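Local coordinates for protein geranyltranstransferase (Agrobacterium tumefaciens, PDB 2H8O) that probably catalyses the condensation of geranyl diphosphate with isopentenyl diphosphate to farnesyl diphosphate, at residues Leu264-Thr268 with Glu295-Arg299; Asp210-Ile215 with Gly287-Arg293. One frame throughout, in Å; residues are numbered along the deposited sequence.

Contact 1 (Leu264-Thr268 with Glu295-Arg299); sequences LLDLT and EAWAR
Leu264, within the DDLLD sequence that matches the second aspartate-rich motif of polyprenyl synthetases, packs against Ala298 near the start of helix 295-312. Leu264 CD2 lies 3.4 Å from Ala298 CB, tighter than usual for two methyl groups. Both residues are buried, and Val290 of the short helix 289-293 touches both side chains. The other branch, CD1, is nearer the charged pair. Leu264 CD1 sits over the centre of one face of the Arg299 guanidinium, 3.9 Å from Arg299 CZ. CD1 also meets the aliphatic part of Glu295, at CG.

Glu295 has CG anti to the backbone N (chi1 177°), and its chain then runs extended toward the last turn of helix 241-267. This brings Glu295 OE2 to 3.1 Å from Leu267 CD2 and to 3.4 Å from Thr268 CG2. These are close carbon-to-oxygen contacts, not hydrogen bonds. Thr268 CG2 also reaches Arg299 NH2, at 3.5 Å.

The polar side-chain bonds found here form within each segment. Glu295 OE1 accepts from Arg299 NE over 3.5 Å in a weak but nearly straight bond (166°). This salt bridge spans one turn of helix and lies in the guanidinium plane, which leaves a guanidinium face for Leu264. On the other segment, Leu264 O accepts from both Thr268 N and Thr268 OG1. The hydroxyl comes from above the carbonyl plane, with OG1 3.1 Å from Leu264 O. The Thr268 side chain thus turns back onto its own helix and presents its methyl to the partner.

Small and branched apolar residues at the centre, with a weak intrahelical salt bridge at the edge, join two helix ends in the all-helical fold of the prenyl synthases.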
# COMPACT_ATOMS: atom_id res chain seq x y z
N LEU A 264 18.01 -10.09 23.25
CA LEU A 264 19.20 -10.33 24.08
C LEU A 264 19.99 -9.04 24.32
O LEU A 264 20.38 -8.76 25.46
CB LEU A 264 20.14 -11.35 23.44
CG LEU A 264 19.97 -12.84 23.75
CD1 LEU A 264 19.95 -13.11 25.27
CD2 LEU A 264 18.73 -13.39 23.11
N LEU A 265 20.24 -8.28 23.26
CA LEU A 265 20.94 -6.99 23.36
C LEU A 265 20.28 -6.11 24.41
O LEU A 265 20.95 -5.61 25.32
CB LEU A 265 20.95 -6.23 22.03
CG LEU A 265 22.01 -6.57 20.98
CD1 LEU A 265 21.83 -5.68 19.75
CD2 LEU A 265 23.41 -6.43 21.56
N ASP A 266 18.97 -5.91 24.27
CA ASP A 266 18.21 -5.10 25.21
C ASP A 266 18.34 -5.65 26.64
O ASP A 266 18.53 -4.88 27.58
CB ASP A 266 16.73 -5.03 24.79
CG ASP A 266 16.51 -4.19 23.54
OD1 ASP A 266 17.45 -3.50 23.09
OD2 ASP A 266 15.38 -4.23 23.00
N LEU A 267 18.26 -6.97 26.78
CA LEU A 267 18.41 -7.61 28.09
C LEU A 267 19.74 -7.20 28.71
O LEU A 267 19.76 -6.66 29.82
CB LEU A 267 18.35 -9.14 27.96
CG LEU A 267 18.71 -9.96 29.21
CD1 LEU A 267 17.68 -9.74 30.30
CD2 LEU A 267 18.83 -11.44 28.88
N THR A 268 20.83 -7.44 27.99
CA THR A 268 22.16 -7.05 28.45
C THR A 268 22.48 -5.62 28.00
O THR A 268 22.88 -4.79 28.81
CB THR A 268 23.25 -8.00 27.92
OG1 THR A 268 23.21 -8.04 26.49
CG2 THR A 268 23.06 -9.41 28.50
N GLU A 295 18.23 -16.29 29.25
CA GLU A 295 19.33 -15.90 28.37
C GLU A 295 20.10 -17.09 27.81
O GLU A 295 20.47 -17.10 26.63
CB GLU A 295 20.26 -14.96 29.15
CG GLU A 295 21.51 -14.52 28.41
CD GLU A 295 22.30 -13.49 29.19
OE1 GLU A 295 23.48 -13.76 29.51
OE2 GLU A 295 21.75 -12.41 29.50
N ALA A 296 20.35 -18.09 28.65
CA ALA A 296 21.10 -19.28 28.24
C ALA A 296 20.37 -20.04 27.12
O ALA A 296 20.99 -20.48 26.14
CB ALA A 296 21.35 -20.21 29.43
N TRP A 297 19.05 -20.18 27.27
CA TRP A 297 18.24 -20.82 26.25
C TRP A 297 18.33 -20.01 24.95
O TRP A 297 18.50 -20.57 23.87
CB TRP A 297 16.77 -20.92 26.69
CG TRP A 297 15.88 -21.48 25.62
CD1 TRP A 297 15.54 -22.79 25.44
CD2 TRP A 297 15.24 -20.75 24.57
NE1 TRP A 297 14.72 -22.92 24.34
CE2 TRP A 297 14.52 -21.68 23.79
CE3 TRP A 297 15.20 -19.40 24.22
CZ2 TRP A 297 13.77 -21.29 22.68
CZ3 TRP A 297 14.45 -19.02 23.11
CH2 TRP A 297 13.75 -19.96 22.36
N ALA A 298 18.21 -18.70 25.07
CA ALA A 298 18.20 -17.81 23.91
C ALA A 298 19.53 -17.85 23.15
O ALA A 298 19.55 -17.89 21.92
CB ALA A 298 17.85 -16.39 24.32
N ARG A 299 20.64 -17.85 23.88
CA ARG A 299 21.95 -17.85 23.24
C ARG A 299 22.22 -19.17 22.51
O ARG A 299 22.81 -19.17 21.43
CB ARG A 299 23.05 -17.49 24.25
CG ARG A 299 22.96 -16.02 24.71
CD ARG A 299 24.23 -15.52 25.40
NE ARG A 299 24.01 -14.24 26.09
CZ ARG A 299 23.89 -13.05 25.48
NH1 ARG A 299 23.98 -12.92 24.16
NH2 ARG A 299 23.67 -11.96 26.22

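Contact 2 (Asp210-Ile215 with Gly287-Arg293); sequences DEDGII and GTLVALR
Ile214 is the buried centre of this contact between the start of helix 211-237 and the short helix 289-293. Its CD1 touches the backbone before the short helix, 3.5 Å from Gly287 C. The same methyl meets Leu292 CD1 at 3.6 Å, and these two side chains approach tip to tip. Ile214 CG2 lies anti to the backbone N, a placement that turns it to Leu289, with CD2 4.0 Å away. There the two chains slide past each other in opposite directions.

Leu289 widens the apolar patch. Its CD1 meets Ile215 CG1 at 4.0 Å, and its CD2 lies 3.6 Å from Glu211 CG. Leu289 therefore reaches three side chains along one face of helix 211-237.

The polar edge is made by Glu211 and Arg293. Glu211 runs extended past the leucines, whereas Arg293 is bent at chi2 and chi3 and curls back toward the carboxylate. Arg293 NH1 donates to Glu211 OE2 over 3.1 Å, using the syn lone pair of OE2, and OE2 lies 25° out of the guanidinium plane. This salt bridge is not straight (N-H...O 138°), and the carboxylate and guanidinium planes are well turned against each other. The arginine also makes a cation-pi contact with Trp297 of helix 295-312.

Asp210 caps the N-terminal end of helix 211-237. Its OD1 accepts from Gly213 N at 2.9 Å, and the donor lies nearly along the C-O axis. The acid side chains of Asp210 and Glu211 would be expected to suit the positive end of the helix dipole.

The segments 211-215 and 289-293 run nearly antiparallel, with 158° between their directions. The arrangement is a surface helix-helix packing, with an aspartate N-cap starting one of the long helices of the polyprenyl synthetase fold.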
# COMPACT_ATOMS: atom_id res chain seq x y z
N ASP A 210 1.14 -15.56 25.81
CA ASP A 210 1.91 -16.75 26.15
C ASP A 210 3.00 -16.97 25.10
O ASP A 210 3.18 -16.16 24.18
CB ASP A 210 0.99 -17.98 26.32
CG ASP A 210 0.22 -18.35 25.06
OD1 ASP A 210 0.51 -17.83 23.95
OD2 ASP A 210 -0.68 -19.20 25.20
N GLU A 211 3.75 -18.05 25.24
CA GLU A 211 4.88 -18.26 24.36
C GLU A 211 4.44 -18.38 22.89
O GLU A 211 5.04 -17.78 22.00
CB GLU A 211 5.66 -19.50 24.80
CG GLU A 211 7.00 -19.60 24.14
CD GLU A 211 7.85 -20.71 24.73
OE1 GLU A 211 7.63 -21.13 25.89
OE2 GLU A 211 8.76 -21.14 24.01
N ASP A 212 3.40 -19.15 22.63
CA ASP A 212 2.89 -19.31 21.28
C ASP A 212 2.48 -17.93 20.71
O ASP A 212 2.71 -17.63 19.52
CB ASP A 212 1.71 -20.28 21.28
CG ASP A 212 1.21 -20.58 19.89
OD1 ASP A 212 1.96 -21.23 19.13
OD2 ASP A 212 0.07 -20.18 19.56
N GLY A 213 1.89 -17.10 21.55
CA GLY A 213 1.49 -15.76 21.11
C GLY A 213 2.66 -14.86 20.75
O GLY A 213 2.60 -14.09 19.77
N ILE A 214 3.73 -14.95 21.54
CA ILE A 214 4.94 -14.18 21.30
C ILE A 214 5.58 -14.61 19.98
O ILE A 214 5.95 -13.79 19.15
CB ILE A 214 5.96 -14.33 22.46
CG1 ILE A 214 5.40 -13.72 23.74
CG2 ILE A 214 7.29 -13.67 22.10
CD1 ILE A 214 6.21 -14.05 24.99
N ILE A 215 5.69 -15.92 19.77
CA ILE A 215 6.32 -16.43 18.56
C ILE A 215 5.55 -15.92 17.33
O ILE A 215 6.13 -15.45 16.34
CB ILE A 215 6.36 -17.99 18.59
CG1 ILE A 215 7.33 -18.43 19.71
CG2 ILE A 215 6.73 -18.57 17.22
CD1 ILE A 215 7.30 -19.93 20.07
N GLY A 287 6.99 -9.44 27.09
CA GLY A 287 6.69 -10.69 26.41
C GLY A 287 7.74 -10.97 25.35
O GLY A 287 7.57 -10.67 24.18
N THR A 288 8.84 -11.55 25.81
CA THR A 288 9.99 -11.86 24.98
C THR A 288 10.33 -13.31 25.26
O THR A 288 10.09 -13.80 26.37
CB THR A 288 11.16 -10.93 25.38
OG1 THR A 288 11.13 -9.75 24.58
CG2 THR A 288 12.46 -11.60 25.21
N LEU A 289 10.86 -14.03 24.27
CA LEU A 289 11.30 -15.40 24.52
C LEU A 289 12.49 -15.43 25.48
O LEU A 289 12.65 -16.37 26.24
CB LEU A 289 11.63 -16.14 23.22
CG LEU A 289 10.46 -16.39 22.26
CD1 LEU A 289 10.94 -17.30 21.12
CD2 LEU A 289 9.25 -17.00 22.97
N VAL A 290 13.33 -14.40 25.41
CA VAL A 290 14.42 -14.25 26.38
C VAL A 290 13.86 -14.18 27.80
O VAL A 290 14.39 -14.82 28.71
CB VAL A 290 15.25 -12.98 26.09
CG1 VAL A 290 16.31 -12.77 27.15
CG2 VAL A 290 15.87 -13.05 24.70
N ALA A 291 12.79 -13.41 27.98
CA ALA A 291 12.15 -13.27 29.29
C ALA A 291 11.55 -14.59 29.77
O ALA A 291 11.69 -14.96 30.94
CB ALA A 291 11.07 -12.20 29.25
N LEU A 292 10.88 -15.30 28.87
CA LEU A 292 10.21 -16.54 29.26
C LEU A 292 11.16 -17.73 29.43
O LEU A 292 10.99 -18.52 30.35
CB LEU A 292 9.09 -16.89 28.28
CG LEU A 292 7.95 -15.88 28.18
CD1 LEU A 292 6.73 -16.54 27.58
CD2 LEU A 292 7.61 -15.29 29.55
N ARG A 293 12.15 -17.85 28.55
CA ARG A 293 13.01 -19.03 28.51
C ARG A 293 14.40 -18.83 29.12
O ARG A 293 15.11 -19.80 29.35
CB ARG A 293 13.17 -19.52 27.07
CG ARG A 293 11.87 -19.71 26.29
CD ARG A 293 10.96 -20.75 26.91
NE ARG A 293 11.61 -22.05 27.04
CZ ARG A 293 11.73 -22.96 26.06
NH1 ARG A 293 11.24 -22.72 24.85
NH2 ARG A 293 12.35 -24.11 26.31

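Contacts 1 and 2 have centres about 12 Å apart and meet through the short helix 289-293. Val290, which takes no part in contact 2, packs beside contact 1. Its CG2 is 3.3 Å from Leu264 CD2, and its CG1 is 3.3 Å from Leu267 CD2. Trp297 makes a second bridge, with CZ3 4.0 Å from Leu289 CB. The short helix thus joins helix 211-237 to helices 241-267 and 295-312. Val290 and Thr288 also touch Asp263 of the DDLLD sequence. In relatives the aspartates of this motif bind diphosphate through magnesium; contact 1 packs the end of the helix that carries them. Residues 269-285, between the two contacts' segments, are not modelled.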